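Local coordinates for protein putative alpha-L-fucosidase (PDB 3GZA) that probably hydrolyses alpha-L-fucosidic bonds in glycans, as a probably exported glycoside hydrolase of family 29, at residues A[23-28]-A[312-317]; A[66-71]-A[121-126]; A[73-78]-A[176-181]; A[221-226]-A[269-274]. All blocks are in the same frame, centred on the assembly; numbering follows the deposited sequence. Where two conformers were deposited one is given.

Contact 1 (A[23-28]-A[312-317]). With EDO (1,2-ethanediol), chain D.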
loop_
_atom_site.group_PDB
_atom_site.type_symbol
_atom_site.label_atom_id
_atom_site.label_comp_id
_atom_site.label_asym_id
_atom_site.label_seq_id
_atom_site.Cartn_x
_atom_site.Cartn_y
_atom_site.Cartn_z
ATOM N N GLY A 23 -24.165 -22.469 4.653
ATOM C CA GLY A 23 -22.945 -22.063 3.966
ATOM C C GLY A 23 -21.822 -21.833 4.951
ATOM O O GLY A 23 -22.032 -21.920 6.154
ATOM N N ALA A 24 -20.638 -21.519 4.425
ATOM C CA ALA A 24 -19.481 -21.244 5.251
ATOM C C ALA A 24 -18.805 -19.949 4.837
ATOM O O ALA A 24 -18.776 -19.589 3.652
ATOM C CB ALA A 24 -18.458 -22.388 5.145
ATOM N N VAL A 25 -18.243 -19.252 5.812
ATOM C CA VAL A 25 -17.387 -18.080 5.558
ATOM C C VAL A 25 -15.981 -18.443 6.161
ATOM O O VAL A 25 -15.845 -18.965 7.277
ATOM C CB VAL A 25 -17.935 -16.744 6.103
ATOM C CG1 VAL A 25 -18.071 -16.783 7.634
ATOM C CG2 VAL A 25 -17.050 -15.570 5.605
ATOM N N PHE A 26 -14.934 -18.191 5.383
ATOM C CA PHE A 26 -13.565 -18.436 5.740
ATOM C C PHE A 26 -12.871 -17.097 5.925
ATOM O O PHE A 26 -12.789 -16.340 4.951
ATOM C CB PHE A 26 -12.826 -19.223 4.632
ATOM C CG PHE A 26 -13.366 -20.610 4.383
ATOM C CD1 PHE A 26 -14.490 -20.789 3.570
ATOM C CD2 PHE A 26 -12.818 -21.697 5.015
ATOM C CE1 PHE A 26 -14.989 -22.096 3.379
ATOM C CE2 PHE A 26 -13.291 -22.949 4.783
ATOM C CZ PHE A 26 -14.399 -23.144 3.965
ATOM N N HIS A 27 -12.477 -16.784 7.157
ATOM C CA HIS A 27 -11.723 -15.583 7.476
ATOM C C HIS A 27 -10.225 -15.884 7.437
ATOM O O HIS A 27 -9.769 -16.858 8.038
ATOM C CB HIS A 27 -12.100 -15.033 8.852
ATOM C CG HIS A 27 -13.442 -14.371 8.904
ATOM N ND1 HIS A 27 -14.640 -15.065 8.897
ATOM C CD2 HIS A 27 -13.765 -13.068 8.966
ATOM C CE1 HIS A 27 -15.639 -14.196 8.953
ATOM N NE2 HIS A 27 -15.133 -12.975 9.003
ATOM N N TYR A 28 -9.454 -15.058 6.720
ATOM C CA TYR A 28 -8.028 -15.240 6.595
ATOM C C TYR A 28 -7.425 -13.864 6.324
ATOM O O TYR A 28 -7.935 -13.138 5.464
ATOM C CB TYR A 28 -7.773 -16.221 5.458
ATOM C CG TYR A 28 -6.551 -17.109 5.539
ATOM C CD1 TYR A 28 -6.317 -17.824 6.686
ATOM C CD2 TYR A 28 -5.729 -17.278 4.451
ATOM C CE1 TYR A 28 -5.266 -18.709 6.755
ATOM C CE2 TYR A 28 -4.664 -18.141 4.509
ATOM C CZ TYR A 28 -4.479 -18.874 5.639
ATOM O OH TYR A 28 -3.465 -19.795 5.724
ATOM N N THR A 312 -31.068 -19.178 6.731
ATOM C CA THR A 312 -29.898 -19.840 6.227
ATOM C C THR A 312 -28.752 -19.562 7.191
ATOM O O THR A 312 -28.511 -18.422 7.603
ATOM C CB THR A 312 -29.611 -19.453 4.789
ATOM O OG1 THR A 312 -30.606 -20.114 3.969
ATOM C CG2 THR A 312 -28.172 -19.868 4.354
ATOM N N LEU A 313 -28.022 -20.613 7.538
ATOM C CA LEU A 313 -26.975 -20.591 8.546
ATOM C C LEU A 313 -25.604 -20.531 7.898
ATOM O O LEU A 313 -25.288 -21.348 7.004
ATOM C CB LEU A 313 -27.083 -21.858 9.377
ATOM C CG LEU A 313 -25.985 -22.181 10.395
ATOM C CD1 LEU A 313 -25.939 -21.100 11.521
ATOM C CD2 LEU A 313 -26.126 -23.607 11.019
ATOM N N ILE A 314 -24.765 -19.611 8.381
ATOM C CA ILE A 314 -23.411 -19.478 7.921
ATOM C C ILE A 314 -22.425 -19.838 9.040
ATOM O O ILE A 314 -22.452 -19.221 10.088
ATOM C CB ILE A 314 -23.085 -18.065 7.369
ATOM C CG1 ILE A 314 -24.084 -17.735 6.235
ATOM C CG2 ILE A 314 -21.606 -18.013 6.891
ATOM C CD1 ILE A 314 -23.851 -16.315 5.571
ATOM N N LEU A 315 -21.586 -20.830 8.796
ATOM C CA LEU A 315 -20.574 -21.201 9.741
ATOM C C LEU A 315 -19.240 -20.521 9.462
ATOM O O LEU A 315 -18.760 -20.559 8.318
ATOM C CB LEU A 315 -20.365 -22.729 9.695
ATOM C CG LEU A 315 -21.538 -23.658 10.039
ATOM C CD1 LEU A 315 -21.161 -25.114 9.734
ATOM C CD2 LEU A 315 -21.966 -23.485 11.503
ATOM N N GLY A 316 -18.613 -19.972 10.496
ATOM C CA GLY A 316 -17.285 -19.359 10.359
ATOM C C GLY A 316 -16.180 -20.350 10.592
ATOM O O GLY A 316 -15.964 -20.880 11.731
ATOM N N LEU A 317 -15.477 -20.611 9.506
ATOM C CA LEU A 317 -14.386 -21.574 9.519
ATOM C C LEU A 317 -13.041 -20.856 9.429
ATOM O O LEU A 317 -12.913 -19.781 8.851
ATOM C CB LEU A 317 -14.568 -22.560 8.372
ATOM C CG LEU A 317 -15.917 -23.284 8.341
ATOM C CD1 LEU A 317 -15.937 -24.354 7.235
ATOM C CD2 LEU A 317 -16.345 -23.838 9.752
HETATM C C1 EDO D . -17.442 -11.767 10.918
HETATM O O1 EDO D . -16.821 -11.014 9.870
HETATM C C2 EDO D . -18.795 -12.122 10.390
HETATM O O2 EDO D . -19.581 -10.947 10.394
HETATM O O HOH W 1 -14.573 -17.612 9.906
#
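The seam that closes the TIM barrel lies here, where first strand 22-26 runs parallel to last strand 312-317. Gly-23, Ala-24, Val-25 and Phe-26 pair with Ile-314, Leu-315, Gly-316 and Leu-317. The ladder is tied by backbone bonds. Gly-23 N donates to Leu-313 O (2.8 Å), and Gly-23 O accepts from Leu-315 N. Val-25 N then donates to Leu-315 O, and Val-25 O accepts from Leu-317 N (2.8 Å). A further bond, from His-27 N to Leu-317 O, is weak. Inside the barrel, CG1 of Val-25 meets CG2 of Ile-314 at 3.8 Å, and the two side chains cross at a slant. Gly-316 has no side chain, and the same CG1 also touches its CA. On the outer face, CD1 of Leu-317 touches CB of Ala-24 and CZ of Phe-26, each at 3.8 Å. The Phe-26 and Leu-317 side chains run side by side in the same direction. Helix 327-344 packs on Leu-315 and Leu-317. Past the strand, His-27 turns its ring into the barrel mouth. Water 1 links its ND1 (2.7 Å) to Leu-317 O. Its NE2 is hydrogen-bonded to O1 of the ethanediol at 2.7 Å, near the ring plane. Bonds at both nitrogens limit rotation of the imidazole, and the ethanediol, though probably from the crystallisation liquor, is consistent with a pocket, lined partly by aromatic rings, at this end of the barrel.

Contact 2 (A[66-71]-A[121-126])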
loop_
_atom_site.group_PDB
_atom_site.type_symbol
_atom_site.label_atom_id
_atom_site.label_comp_id
_atom_site.label_asym_id
_atom_site.label_seq_id
_atom_site.Cartn_x
_atom_site.Cartn_y
_atom_site.Cartn_z
ATOM N N GLN A 66 -13.967 -29.004 0.796
ATOM C CA GLN A 66 -14.473 -30.312 1.154
ATOM C C GLN A 66 -14.878 -30.375 2.599
ATOM O O GLN A 66 -15.829 -31.055 2.945
ATOM C CB GLN A 66 -13.405 -31.381 0.916
ATOM C CG GLN A 66 -13.183 -31.654 -0.556
ATOM C CD GLN A 66 -12.036 -32.587 -0.801
ATOM O OE1 GLN A 66 -10.854 -32.235 -0.602
ATOM N NE2 GLN A 66 -12.367 -33.779 -1.237
ATOM N N ALA A 67 -14.143 -29.677 3.453
ATOM C CA ALA A 67 -14.456 -29.683 4.879
ATOM C C ALA A 67 -15.837 -29.058 5.117
ATOM O O ALA A 67 -16.653 -29.612 5.834
ATOM C CB ALA A 67 -13.409 -28.928 5.694
ATOM N N ALA A 68 -16.118 -27.948 4.446
ATOM C CA ALA A 68 -17.421 -27.236 4.566
ATOM C C ALA A 68 -18.555 -28.083 3.957
ATOM O O ALA A 68 -19.673 -28.180 4.473
ATOM C CB ALA A 68 -17.301 -25.917 3.870
ATOM N N LYS A 69 -18.269 -28.685 2.816
ATOM C CA LYS A 69 -19.244 -29.488 2.153
ATOM C C LYS A 69 -19.717 -30.619 3.034
ATOM O O LYS A 69 -20.895 -30.961 3.032
ATOM C CB LYS A 69 -18.677 -30.041 0.833
ATOM C CG LYS A 69 -19.625 -30.937 0.078
ATOM C CD LYS A 69 -19.079 -31.283 -1.302
ATOM C CE LYS A 69 -20.091 -32.078 -2.123
ATOM N NZ LYS A 69 -19.548 -32.520 -3.431
ATOM N N ALA A 70 -18.801 -31.178 3.817
ATOM C CA ALA A 70 -19.152 -32.321 4.687
ATOM C C ALA A 70 -20.177 -31.975 5.760
ATOM O O ALA A 70 -20.795 -32.872 6.340
ATOM C CB ALA A 70 -17.902 -32.922 5.328
ATOM N N ALA A 71 -20.311 -30.683 6.059
ATOM C CA ALA A 71 -21.296 -30.223 7.048
ATOM C C ALA A 71 -22.674 -29.999 6.463
ATOM O O ALA A 71 -23.644 -29.894 7.193
ATOM C CB ALA A 71 -20.775 -28.957 7.746
ATOM N N TYR A 121 -16.212 -28.803 -6.310
ATOM C CA TYR A 121 -16.991 -29.619 -5.396
ATOM C C TYR A 121 -18.458 -29.263 -5.356
ATOM O O TYR A 121 -19.218 -29.800 -4.548
ATOM C CB TYR A 121 -16.377 -29.626 -4.010
ATOM C CG TYR A 121 -14.992 -30.233 -4.040
ATOM C CD1 TYR A 121 -14.816 -31.583 -4.127
ATOM C CD2 TYR A 121 -13.871 -29.417 -4.021
ATOM C CE1 TYR A 121 -13.526 -32.142 -4.203
ATOM C CE2 TYR A 121 -12.602 -29.937 -4.089
ATOM C CZ TYR A 121 -12.423 -31.270 -4.172
ATOM O OH TYR A 121 -11.143 -31.786 -4.228
ATOM N N GLY A 122 -18.874 -28.353 -6.212
ATOM C CA GLY A 122 -20.274 -28.039 -6.298
ATOM C C GLY A 122 -20.818 -27.082 -5.272
ATOM O O GLY A 122 -22.008 -27.150 -4.948
ATOM N N LEU A 123 -19.961 -26.250 -4.682
ATOM C CA LEU A 123 -20.404 -25.208 -3.768
ATOM C C LEU A 123 -20.347 -23.899 -4.559
ATOM O O LEU A 123 -19.519 -23.736 -5.456
ATOM C CB LEU A 123 -19.587 -25.119 -2.491
ATOM C CG LEU A 123 -20.025 -26.023 -1.325
ATOM C CD1 LEU A 123 -19.855 -27.489 -1.708
ATOM C CD2 LEU A 123 -19.266 -25.643 -0.068
ATOM N N GLN A 124 -21.306 -23.020 -4.291
ATOM C CA GLN A 124 -21.354 -21.722 -4.956
ATOM C C GLN A 124 -20.431 -20.760 -4.209
ATOM O O GLN A 124 -20.570 -20.558 -3.006
ATOM C CB GLN A 124 -22.793 -21.197 -4.946
ATOM C CG GLN A 124 -23.727 -22.104 -5.770
ATOM C CD GLN A 124 -25.219 -21.787 -5.596
ATOM O OE1 GLN A 124 -25.716 -20.820 -6.136
ATOM N NE2 GLN A 124 -25.926 -22.625 -4.859
ATOM N N PRO A 125 -19.489 -20.133 -4.922
ATOM C CA PRO A 125 -18.563 -19.223 -4.266
ATOM C C PRO A 125 -19.037 -17.831 -4.103
ATOM O O PRO A 125 -19.627 -17.302 -5.023
ATOM C CB PRO A 125 -17.349 -19.196 -5.236
ATOM C CG PRO A 125 -17.921 -19.475 -6.527
ATOM C CD PRO A 125 -19.132 -20.328 -6.344
ATOM N N GLY A 126 -18.797 -17.257 -2.945
ATOM C CA GLY A 126 -19.030 -15.850 -2.709
ATOM C C GLY A 126 -17.763 -15.179 -2.201
ATOM O O GLY A 126 -16.828 -15.825 -1.807
#
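Lys-69 and Gln-66, on helix 61-69 of the barrel's outer layer, meet the link that leads from helix 110-121 into strand 124-129. Gly-122 ends helix 110-121 in a Schellman motif, with a positive phi. One polar bond crosses the contact. Lys-69 NZ donates to the backbone O of Tyr-121 at 3.0 Å, from a position tilted out of the carbonyl plane. The lysine chain is fully extended, with CG opposite the backbone N (chi1 178°), and this carries NZ to the end of the neighbouring helix. The partial negative charge of a helix C-terminus probably suits the ammonium group.

The second interaction is CH-pi. CG of Gln-66 sits over the centre of the Tyr-121 ring, 3.7 Å from the centroid and 12° off the ring normal. Beyond it the flat amide end lies stacked on the ring near CZ, and their planes differ by 16°. Asp-62 and Val-65, of the same helix as Gln-66, also touch Tyr-121.

Apolar contacts complete the joint. The Leu-123 and Lys-69 side chains cross at a slant. CD2 of Leu-123 lies 4.4 Å from CB of Ala-68. Its other methyl, CD1, lies 3.8 Å from CB of Lys-69.

Contact 3 (A[73-78]-A[176-181])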
loop_
_atom_site.group_PDB
_atom_site.type_symbol
_atom_site.label_atom_id
_atom_site.label_comp_id
_atom_site.label_asym_id
_atom_site.label_seq_id
_atom_site.Cartn_x
_atom_site.Cartn_y
_atom_site.Cartn_z
ATOM N N CYS A 73 -22.797 -27.535 3.827
ATOM C CA CYS A 73 -22.678 -26.202 3.210
ATOM C C CYS A 73 -22.819 -26.282 1.694
ATOM O O CYS A 73 -22.258 -27.191 1.052
ATOM C CB CYS A 73 -21.313 -25.584 3.545
ATOM S SG CYS A 73 -21.142 -25.379 5.332
ATOM N N LYS A 74 -23.624 -25.361 1.149
ATOM C CA LYS A 74 -23.901 -25.289 -0.283
ATOM C C LYS A 74 -23.207 -24.104 -0.946
ATOM O O LYS A 74 -23.217 -23.983 -2.186
ATOM C CB LYS A 74 -25.415 -25.306 -0.576
ATOM C CG LYS A 74 -26.105 -26.550 -0.066
ATOM C CD LYS A 74 -25.574 -27.809 -0.727
ATOM C CE LYS A 74 -26.314 -29.053 -0.228
ATOM N NZ LYS A 74 -27.743 -28.975 -0.522
ATOM N N PHE A 75 -22.747 -23.168 -0.119
ATOM C CA PHE A 75 -22.009 -22.006 -0.606
ATOM C C PHE A 75 -20.863 -21.768 0.335
ATOM O O PHE A 75 -20.887 -22.224 1.498
ATOM C CB PHE A 75 -22.878 -20.757 -0.761
ATOM C CG PHE A 75 -23.449 -20.254 0.512
ATOM C CD1 PHE A 75 -24.731 -20.640 0.886
ATOM C CD2 PHE A 75 -22.825 -19.284 1.252
ATOM C CE1 PHE A 75 -25.302 -20.159 2.032
ATOM C CE2 PHE A 75 -23.385 -18.791 2.394
ATOM C CZ PHE A 75 -24.669 -19.206 2.771
ATOM N N ALA A 76 -19.830 -21.082 -0.149
ATOM C CA ALA A 76 -18.621 -20.823 0.677
ATOM C C ALA A 76 -18.103 -19.444 0.248
ATOM O O ALA A 76 -18.065 -19.133 -0.929
ATOM C CB ALA A 76 -17.536 -21.919 0.488
ATOM N N VAL A 77 -17.734 -18.660 1.241
ATOM C CA VAL A 77 -17.301 -17.270 1.077
ATOM C C VAL A 77 -15.929 -17.086 1.685
ATOM O O VAL A 77 -15.647 -17.593 2.762
ATOM C CB VAL A 77 -18.335 -16.347 1.781
ATOM C CG1 VAL A 77 -17.991 -14.850 1.645
ATOM C CG2 VAL A 77 -19.773 -16.619 1.274
ATOM N N LEU A 78 -15.070 -16.314 1.013
ATOM C CA LEU A 78 -13.745 -15.983 1.498
ATOM C C LEU A 78 -13.551 -14.499 1.673
ATOM O O LEU A 78 -14.005 -13.725 0.853
ATOM C CB LEU A 78 -12.694 -16.452 0.459
ATOM C CG LEU A 78 -11.240 -16.081 0.738
ATOM C CD1 LEU A 78 -10.706 -16.661 2.077
ATOM C CD2 LEU A 78 -10.270 -16.473 -0.439
ATOM N N LEU A 176 -20.810 -15.120 -8.927
ATOM C CA LEU A 176 -20.715 -15.227 -7.486
ATOM C C LEU A 176 -22.093 -15.365 -6.801
ATOM O O LEU A 176 -23.119 -14.890 -7.290
ATOM C CB LEU A 176 -20.056 -13.972 -6.923
ATOM C CG LEU A 176 -18.661 -13.664 -7.478
ATOM C CD1 LEU A 176 -18.153 -12.309 -6.998
ATOM C CD2 LEU A 176 -17.710 -14.803 -7.153
ATOM N N TYR A 177 -22.041 -16.029 -5.662
ATOM C CA TYR A 177 -23.221 -16.295 -4.859
ATOM C C TYR A 177 -23.640 -15.055 -4.112
ATOM O O TYR A 177 -24.818 -14.738 -4.074
ATOM C CB TYR A 177 -22.900 -17.448 -3.893
ATOM C CG TYR A 177 -24.084 -17.882 -3.066
ATOM C CD1 TYR A 177 -25.030 -18.751 -3.570
ATOM C CD2 TYR A 177 -24.213 -17.488 -1.721
ATOM C CE1 TYR A 177 -26.124 -19.169 -2.796
ATOM C CE2 TYR A 177 -25.328 -17.881 -0.977
ATOM C CZ TYR A 177 -26.246 -18.759 -1.496
ATOM O OH TYR A 177 -27.311 -19.180 -0.717
HETATM N N MSE A 178 -22.670 -14.426 -3.460
HETATM C CA MSE A 178 -22.922 -13.181 -2.768
HETATM C C MSE A 178 -21.640 -12.376 -2.748
HETATM O O MSE A 178 -20.532 -12.932 -2.958
HETATM C CB MSE A 178 -23.289 -13.423 -1.283
HETATM C CG MSE A 178 -22.223 -13.955 -0.406
HETATM SE SE MSE A 178 -22.610 -13.897 1.455
HETATM C CE MSE A 178 -23.965 -15.275 1.543
ATOM N N ILE A 179 -21.831 -11.081 -2.505
ATOM C CA ILE A 179 -20.772 -10.138 -2.126
ATOM C C ILE A 179 -21.237 -9.677 -0.745
ATOM O O ILE A 179 -22.356 -9.171 -0.616
ATOM C CB ILE A 179 -20.586 -8.913 -3.018
ATOM C CG1 ILE A 179 -19.987 -9.319 -4.385
ATOM C CG2 ILE A 179 -19.712 -7.860 -2.291
ATOM C CD1 ILE A 179 -18.574 -9.900 -4.380
ATOM N N TRP A 180 -20.389 -9.897 0.261
ATOM C CA TRP A 180 -20.637 -9.568 1.653
ATOM C C TRP A 180 -19.628 -8.530 2.081
ATOM O O TRP A 180 -18.435 -8.787 2.110
ATOM C CB TRP A 180 -20.432 -10.815 2.505
ATOM C CG TRP A 180 -20.646 -10.738 4.010
ATOM C CD1 TRP A 180 -20.723 -9.617 4.808
ATOM C CD2 TRP A 180 -20.721 -11.858 4.904
ATOM N NE1 TRP A 180 -20.903 -9.968 6.109
ATOM C CE2 TRP A 180 -20.900 -11.340 6.204
ATOM C CE3 TRP A 180 -20.682 -13.247 4.723
ATOM C CZ2 TRP A 180 -21.012 -12.154 7.313
ATOM C CZ3 TRP A 180 -20.801 -14.058 5.836
ATOM C CH2 TRP A 180 -20.908 -13.512 7.117
ATOM N N PHE A 181 -20.109 -7.355 2.426
ATOM C CA PHE A 181 -19.256 -6.293 2.927
ATOM C C PHE A 181 -19.267 -6.297 4.442
ATOM O O PHE A 181 -20.352 -6.387 5.052
ATOM C CB PHE A 181 -19.747 -4.956 2.434
ATOM C CG PHE A 181 -19.597 -4.775 0.948
ATOM C CD1 PHE A 181 -18.387 -4.376 0.440
ATOM C CD2 PHE A 181 -20.666 -4.902 0.087
ATOM C CE1 PHE A 181 -18.208 -4.169 -0.932
ATOM C CE2 PHE A 181 -20.473 -4.731 -1.312
ATOM C CZ PHE A 181 -19.237 -4.367 -1.787
#
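The hydroxyl OH of Tyr-177 is hydrogen-bonded to the backbone O of Lys-16, and Tyr-177 OH lies 3.4 Å from CD1 of Phe-75. No hydrogen bond joins the two segments themselves. Strands 75-79 and 178-181 are separated by strand 124-129, which pairs with both, and their side chains meet inside the TIM barrel. The rings of Phe-75 and Tyr-177 form an offset stack, with centroids 4.3 Å apart and planes at 15°. Tyr-177 CE2 lies over one face of Phe-75, toward the rim, 3.4 Å from CG of Phe-75. In return, CB of Phe-75 sits over the centre of the tyrosine ring, 3.7 Å from its centroid, as a CH-pi contact. Tyr-177 reaches this place with CG opposite its backbone N (chi1 -176°). Ala-20 of helix 15-20 touches both side chains.

Selenomethionine Met-178 fills the next layer. Its chain bends at the last torsion (chi3 71°), and CE comes to 3.7 Å from CE2 of Phe-75. Its SE meets CG2 of Val-77 at 3.9 Å, the two side chains crossing at about a right angle. CG1 of Val-77 approaches CE3 of Trp-180 at 4.4 Å. Trp-180 NE1 is hydrogen-bonded to a sulfonate oxygen of a bound HEPES buffer molecule, probably from the crystallisation liquor. The contact is thus an apolar core, and its two polar ends find partners beyond the segments.

Contact 4 (A[221-226]-A[269-274])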
loop_
_atom_site.group_PDB
_atom_site.type_symbol
_atom_site.label_atom_id
_atom_site.label_comp_id
_atom_site.label_asym_id
_atom_site.label_seq_id
_atom_site.Cartn_x
_atom_site.Cartn_y
_atom_site.Cartn_z
ATOM N N GLY A 221 -29.443 -10.751 13.920
ATOM C CA GLY A 221 -29.404 -10.117 15.258
ATOM C C GLY A 221 -28.456 -10.685 16.304
ATOM O O GLY A 221 -28.452 -10.178 17.442
ATOM N N SER A 222 -27.722 -11.761 15.995
ATOM C CA SER A 222 -26.752 -12.314 16.927
ATOM C C SER A 222 -25.804 -13.185 16.120
ATOM O O SER A 222 -26.049 -13.468 14.952
ATOM C CB SER A 222 -27.418 -13.169 17.985
ATOM O OG SER A 222 -27.877 -14.411 17.440
ATOM N N GLU A 223 -24.674 -13.565 16.724
ATOM C CA GLU A 223 -23.742 -14.525 16.138
ATOM C C GLU A 223 -23.836 -15.853 16.921
ATOM O O GLU A 223 -22.844 -16.555 17.093
ATOM C CB GLU A 223 -22.327 -13.989 16.139
ATOM C CG GLU A 223 -22.203 -12.722 15.299
ATOM C CD GLU A 223 -20.776 -12.221 15.147
ATOM O OE1 GLU A 223 -19.882 -12.692 15.880
ATOM O OE2 GLU A 223 -20.535 -11.347 14.285
ATOM N N THR A 224 -25.051 -16.224 17.305
ATOM C CA THR A 224 -25.321 -17.469 18.025
ATOM C C THR A 224 -25.635 -18.619 17.086
ATOM O O THR A 224 -25.801 -19.742 17.552
ATOM C CB THR A 224 -26.545 -17.331 18.937
ATOM O OG1 THR A 224 -27.679 -17.003 18.147
ATOM C CG2 THR A 224 -26.296 -16.258 20.057
ATOM N N GLY A 225 -25.729 -18.350 15.790
ATOM C CA GLY A 225 -26.115 -19.355 14.816
ATOM C C GLY A 225 -27.586 -19.704 14.901
ATOM O O GLY A 225 -27.993 -20.782 14.459
ATOM N N THR A 226 -28.382 -18.777 15.441
ATOM C CA THR A 226 -29.835 -18.945 15.566
ATOM C C THR A 226 -30.515 -17.651 15.207
ATOM O O THR A 226 -29.879 -16.604 15.102
ATOM C CB THR A 226 -30.287 -19.291 16.996
ATOM O OG1 THR A 226 -30.150 -18.143 17.879
ATOM C CG2 THR A 226 -29.524 -20.457 17.547
HETATM N N MSE A 269 -30.572 -14.361 7.949
HETATM C CA MSE A 269 -29.284 -15.025 7.981
HETATM C C MSE A 269 -28.905 -15.250 9.446
HETATM O O MSE A 269 -29.091 -14.387 10.283
HETATM C CB MSE A 269 -28.221 -14.149 7.346
HETATM C CG MSE A 269 -26.925 -14.746 7.290
HETATM SE SE MSE A 269 -25.689 -14.180 8.711
HETATM C CE MSE A 269 -25.126 -12.546 7.883
ATOM N N ALA A 270 -28.442 -16.459 9.766
ATOM C CA ALA A 270 -27.880 -16.788 11.085
ATOM C C ALA A 270 -26.415 -17.069 10.865
ATOM O O ALA A 270 -26.016 -17.541 9.788
ATOM C CB ALA A 270 -28.567 -18.023 11.690
ATOM N N ASP A 271 -25.563 -16.734 11.841
ATOM C CA ASP A 271 -24.156 -17.035 11.690
ATOM C C ASP A 271 -23.493 -17.284 13.036
ATOM O O ASP A 271 -23.996 -16.820 14.064
ATOM C CB ASP A 271 -23.376 -15.995 10.847
ATOM C CG ASP A 271 -23.256 -14.606 11.460
ATOM O OD1 ASP A 271 -23.869 -14.244 12.474
ATOM O OD2 ASP A 271 -22.494 -13.800 10.834
ATOM N N THR A 272 -22.391 -18.024 12.976
ATOM C CA THR A 272 -21.616 -18.298 14.174
ATOM C C THR A 272 -20.257 -18.829 13.778
ATOM O O THR A 272 -20.121 -19.526 12.811
ATOM C CB THR A 272 -22.288 -19.355 15.081
ATOM O OG1 THR A 272 -21.482 -19.609 16.256
ATOM C CG2 THR A 272 -22.544 -20.703 14.353
ATOM N N PRO A 273 -19.250 -18.456 14.548
ATOM C CA PRO A 273 -17.982 -19.156 14.353
ATOM C C PRO A 273 -18.174 -20.616 14.781
ATOM O O PRO A 273 -18.991 -20.896 15.661
ATOM C CB PRO A 273 -17.044 -18.502 15.364
ATOM C CG PRO A 273 -17.792 -17.645 16.169
ATOM C CD PRO A 273 -19.175 -17.447 15.626
ATOM N N LEU A 274 -17.454 -21.538 14.136
ATOM C CA LEU A 274 -17.403 -22.910 14.638
ATOM C C LEU A 274 -16.682 -22.956 15.995
ATOM O O LEU A 274 -17.065 -23.716 16.882
ATOM C CB LEU A 274 -16.692 -23.796 13.626
ATOM C CG LEU A 274 -16.462 -25.236 14.042
ATOM C CD1 LEU A 274 -17.803 -25.984 14.363
ATOM C CD2 LEU A 274 -15.629 -25.997 12.962
HETATM O O HOH W 2 -27.149 -16.006 14.319
HETATM O O HOH W 3 -21.912 -11.490 11.826
#
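The loop 221-226 lies along the last part of strand 264-273 in the TIM barrel, and it joins that strand directly by one weak backbone bond, from Gly-225 N to Asp-271 O at 2.9 Å. Gly-225 has a positive phi (72°), and its CA packs 3.8 Å from CG2 of Thr-272. Water 2 adds a bridge between loop and strand. It accepts from Asp-271 N (3.0 Å) and weakly from Gly-225 N, and it lies within donating distance of Ser-222 O (2.8 Å) and Thr-226 O. A buried backbone N-H of the strand is satisfied in this way without a direct partner on the loop.

On one side of the strand, CB of Ala-270 packs on the backbone of Gly-225 and Thr-226. CB of Thr-272 faces Gly-225 N and Glu-223 O. The OG1 of Thr-272 turns back to donate to Pro-273 O of its own strand at 2.9 Å.

On the other side, Asp-271 and Glu-223 approach obliquely, with their carboxylate planes 89° apart. CG of Asp-271 lies between its backbone N and carbonyl carbon (chi1 66°), which brings OD1 to 3.6 Å from CG of Glu-223. Trp-219 NE1 is hydrogen-bonded to this OD1. Glu-223 is held through OE1 by His-281 and Trp-283, while its OE2 is hydrogen-bonded to N4 of a bound HEPES buffer molecule, so Glu-223 borders the site of the bound buffer, and Asp-271 lies beside it. Water 3 bridges them, donating to Glu-223 OE2 at 2.8 Å and to Asp-271 OD2 at 2.6 Å.

From the N terminus, the chain first passes 23-28, which waits for its partner until 312-317. Contact 1 therefore closes the longest loop and seals the barrel, and the other three contacts nest inside it. Segments 66-71 and 73-78 come next. The first meets 121-126 in contact 2 and the second meets 176-181 in contact 3, so these two loops cross. Contact 2 ties helix 61-69 to the turn between helix 110-121 and strand 124-129, and contact 3 joins two strands across the interior. Contact 4 follows in series and closes a short loop, laying the loop after strand 218-219 along the end of strand 264-273. Strands 75-79 and 264-273 flank the seam of contact 1.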